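Local atomic coordinates of sulfate transporter 4.1, chloroplastic (Arabidopsis thaliana, PDB entry 7LHV), a protein that carries sulfate across the membrane together with protons and may take part in regulating sulfate assimilation. Residues A[596-600]-A[601-605]. Numbering follows the deposited sequence.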
ATOM      1  N   GLU A 596       4.470  29.695 -11.375  1.00 68.78           N
ATOM      2  CA  GLU A 596       3.072  30.000 -11.665  1.00 68.78           C
ATOM      3  C   GLU A 596       2.601  31.245 -10.920  1.00 68.78           C
ATOM      4  O   GLU A 596       1.731  31.970 -11.416  1.00 68.78           O
ATOM      5  CB  GLU A 596       2.184  28.806 -11.319  1.00 68.78           C
ATOM      6  CG  GLU A 596       2.423  27.577 -12.175  1.00 68.78           C
ATOM      7  CD  GLU A 596       1.612  26.382 -11.713  1.00 68.78           C
ATOM      8  OE1 GLU A 596       0.765  26.549 -10.813  1.00 68.78           O
ATOM      9  OE2 GLU A 596       1.823  25.273 -12.249  1.00 68.78           O
ATOM     10  N   TYR A 597       3.144  31.498  -9.729  1.00 67.64           N
ATOM     11  CA  TYR A 597       2.801  32.710  -8.992  1.00 67.64           C
ATOM     12  C   TYR A 597       3.382  33.948  -9.663  1.00 67.64           C
ATOM     13  O   TYR A 597       2.737  35.001  -9.698  1.00 67.64           O
ATOM     14  CB  TYR A 597       3.282  32.593  -7.548  1.00 67.64           C
ATOM     15  CG  TYR A 597       2.399  31.722  -6.684  1.00 67.64           C
ATOM     16  CD1 TYR A 597       1.075  31.495  -7.023  1.00 67.64           C
ATOM     17  CD2 TYR A 597       2.888  31.129  -5.532  1.00 67.64           C
ATOM     18  CE1 TYR A 597       0.267  30.699  -6.242  1.00 67.64           C
ATOM     19  CE2 TYR A 597       2.083  30.332  -4.746  1.00 67.64           C
ATOM     20  CZ  TYR A 597       0.774  30.122  -5.105  1.00 67.64           C
ATOM     21  OH  TYR A 597      -0.036  29.331  -4.327  1.00 67.64           O
ATOM     22  N   LYS A 598       4.609  33.847 -10.185  1.00 70.96           N
ATOM     23  CA  LYS A 598       5.146  34.927 -11.011  1.00 70.96           C
ATOM     24  C   LYS A 598       4.289  35.167 -12.246  1.00 70.96           C
ATOM     25  O   LYS A 598       4.117  36.316 -12.673  1.00 70.96           O
ATOM     26  CB  LYS A 598       6.591  34.631 -11.415  1.00 70.96           C
ATOM     27  CG  LYS A 598       7.591  34.525 -10.270  1.00 70.96           C
ATOM     28  CD  LYS A 598       7.883  35.905  -9.669  1.00 70.96           C
ATOM     29  CE  LYS A 598       7.040  36.246  -8.455  1.00 70.96           C
ATOM     30  NZ  LYS A 598       7.455  37.553  -7.871  1.00 70.96           N
ATOM     31  N   THR A 599       3.747  34.104 -12.838  1.00 71.19           N
ATOM     32  CA  THR A 599       2.825  34.290 -13.953  1.00 71.19           C
ATOM     33  C   THR A 599       1.580  35.050 -13.511  1.00 71.19           C
ATOM     34  O   THR A 599       1.075  35.910 -14.241  1.00 71.19           O
ATOM     35  CB  THR A 599       2.444  32.939 -14.558  1.00 71.19           C
ATOM     36  OG1 THR A 599       3.624  32.283 -15.035  1.00 71.19           O
ATOM     37  CG2 THR A 599       1.476  33.124 -15.715  1.00 71.19           C
ATOM     38  N   ARG A 600       1.083  34.762 -12.310  1.00 72.59           N
ATOM     39  CA  ARG A 600      -0.099  35.415 -11.767  1.00 72.59           C
ATOM     40  C   ARG A 600       0.232  36.660 -10.957  1.00 72.59           C
ATOM     41  O   ARG A 600      -0.674  37.248 -10.357  1.00 72.59           O
ATOM     42  CB  ARG A 600      -0.888  34.439 -10.892  1.00 72.59           C
ATOM     43  CG  ARG A 600      -2.113  33.848 -11.556  1.00 72.59           C
ATOM     44  CD  ARG A 600      -1.750  32.607 -12.345  1.00 72.59           C
ATOM     45  NE  ARG A 600      -2.907  31.758 -12.592  1.00 72.59           N
ATOM     46  CZ  ARG A 600      -2.864  30.615 -13.261  1.00 72.59           C
ATOM     47  NH1 ARG A 600      -1.733  30.154 -13.767  1.00 72.59           N
ATOM     48  NH2 ARG A 600      -3.983  29.916 -13.424  1.00 72.59           N
ATOM     49  N   ASP A 601       1.502  37.068 -10.920  1.00 73.53           N
ATOM     50  CA  ASP A 601       1.945  38.230 -10.146  1.00 73.53           C
ATOM     51  C   ASP A 601       1.687  38.038  -8.652  1.00 73.53           C
ATOM     52  O   ASP A 601       1.166  38.926  -7.973  1.00 73.53           O
ATOM     53  CB  ASP A 601       1.288  39.517 -10.654  1.00 73.53           C
ATOM     54  CG  ASP A 601       2.029  40.762 -10.218  1.00 73.53           C
ATOM     55  OD1 ASP A 601       3.157  40.633  -9.699  1.00 73.53           O
ATOM     56  OD2 ASP A 601       1.482  41.869 -10.394  1.00 73.53           O
ATOM     57  N   ILE A 602       2.057  36.869  -8.134  1.00 70.14           N
ATOM     58  CA  ILE A 602       1.951  36.546  -6.717  1.00 70.14           C
ATOM     59  C   ILE A 602       3.348  36.248  -6.191  1.00 70.14           C
ATOM     60  O   ILE A 602       4.127  35.549  -6.848  1.00 70.14           O
ATOM     61  CB  ILE A 602       1.007  35.354  -6.467  1.00 70.14           C
ATOM     62  CG1 ILE A 602      -0.397  35.661  -6.985  1.00 70.14           C
ATOM     63  CG2 ILE A 602       0.949  35.011  -4.995  1.00 70.14           C
ATOM     64  CD1 ILE A 602      -1.272  34.439  -7.114  1.00 70.14           C
ATOM     65  N   GLN A 603       3.666  36.788  -5.018  1.00 68.38           N
ATOM     66  CA  GLN A 603       4.969  36.590  -4.399  1.00 68.38           C
ATOM     67  C   GLN A 603       4.927  35.381  -3.474  1.00 68.38           C
ATOM     68  O   GLN A 603       4.003  35.241  -2.667  1.00 68.38           O
ATOM     69  CB  GLN A 603       5.383  37.832  -3.614  1.00 68.38           C
ATOM     70  CG  GLN A 603       6.760  37.742  -2.995  1.00 68.38           C
ATOM     71  CD  GLN A 603       7.814  37.321  -3.991  1.00 68.38           C
ATOM     72  OE1 GLN A 603       8.077  38.019  -4.968  1.00 68.38           O
ATOM     73  NE2 GLN A 603       8.417  36.165  -3.756  1.00 68.38           N
ATOM     74  N   LEU A 604       5.930  34.517  -3.588  1.00 65.94           N
ATOM     75  CA  LEU A 604       6.059  33.351  -2.726  1.00 65.94           C
ATOM     76  C   LEU A 604       7.144  33.605  -1.691  1.00 65.94           C
ATOM     77  O   LEU A 604       8.241  34.058  -2.033  1.00 65.94           O
ATOM     78  CB  LEU A 604       6.398  32.101  -3.535  1.00 65.94           C
ATOM     79  CG  LEU A 604       6.347  30.812  -2.720  1.00 65.94           C
ATOM     80  CD1 LEU A 604       4.911  30.369  -2.598  1.00 65.94           C
ATOM     81  CD2 LEU A 604       7.205  29.720  -3.331  1.00 65.94           C
ATOM     82  N   ALA A 605       6.839  33.305  -0.433  1.00 66.41           N
ATOM     83  CA  ALA A 605       7.779  33.475   0.662  1.00 66.41           C
ATOM     84  C   ALA A 605       7.806  32.217   1.514  1.00 66.41           C
ATOM     85  O   ALA A 605       6.814  31.489   1.606  1.00 66.41           O
ATOM     86  CB  ALA A 605       7.418  34.687   1.529  1.00 66.41           C
TER
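A Schellman motif ends helix 584-599 of the STAS domain and turns the chain into strand 603-606, folding Ile-602 back against Tyr-597. Ile-602 N donates to Tyr-597 O at 2.5 Å, and Asp-601 N makes a weak bond of 3.2 Å to Lys-598 O. Asp-601 has a positive phi of 62°, which lets the chain reverse here. Ile-602 CG2 lies over one face of the Tyr-597 ring, offset toward the rim, 4.2 Å from the centroid. Leu-604 CD1 meets the ring edge in plane, 3.6 Å from Tyr-597 CE2. The ring hydroxyl bonds to Leu-549 O on helix 542-560. Two kinks in the Lys-598 chain (chi2 -73°, chi3 95°) lay it beside Gln-603, and NZ donates a hydrogen bond of 3.0 Å to Gln-603 OE1, from above the amide plane. Gln-603 NE2 donates to Leu-604 O at 2.7 Å, so both ends of the amide are held. A leucine in place of Gln-603 would probably leave Lys-598 NZ without this acceptor and free its chain to swing. The Arg-600 guanidinium leads away from this turn, into a salt bridge with Asp-557 and a hydrogen bond to Ala-357 O of the second subunit. The contact is the helix-to-strand turn of a beta-alpha-beta unit, strands 569-575 and 603-606 running parallel, as in the STAS fold.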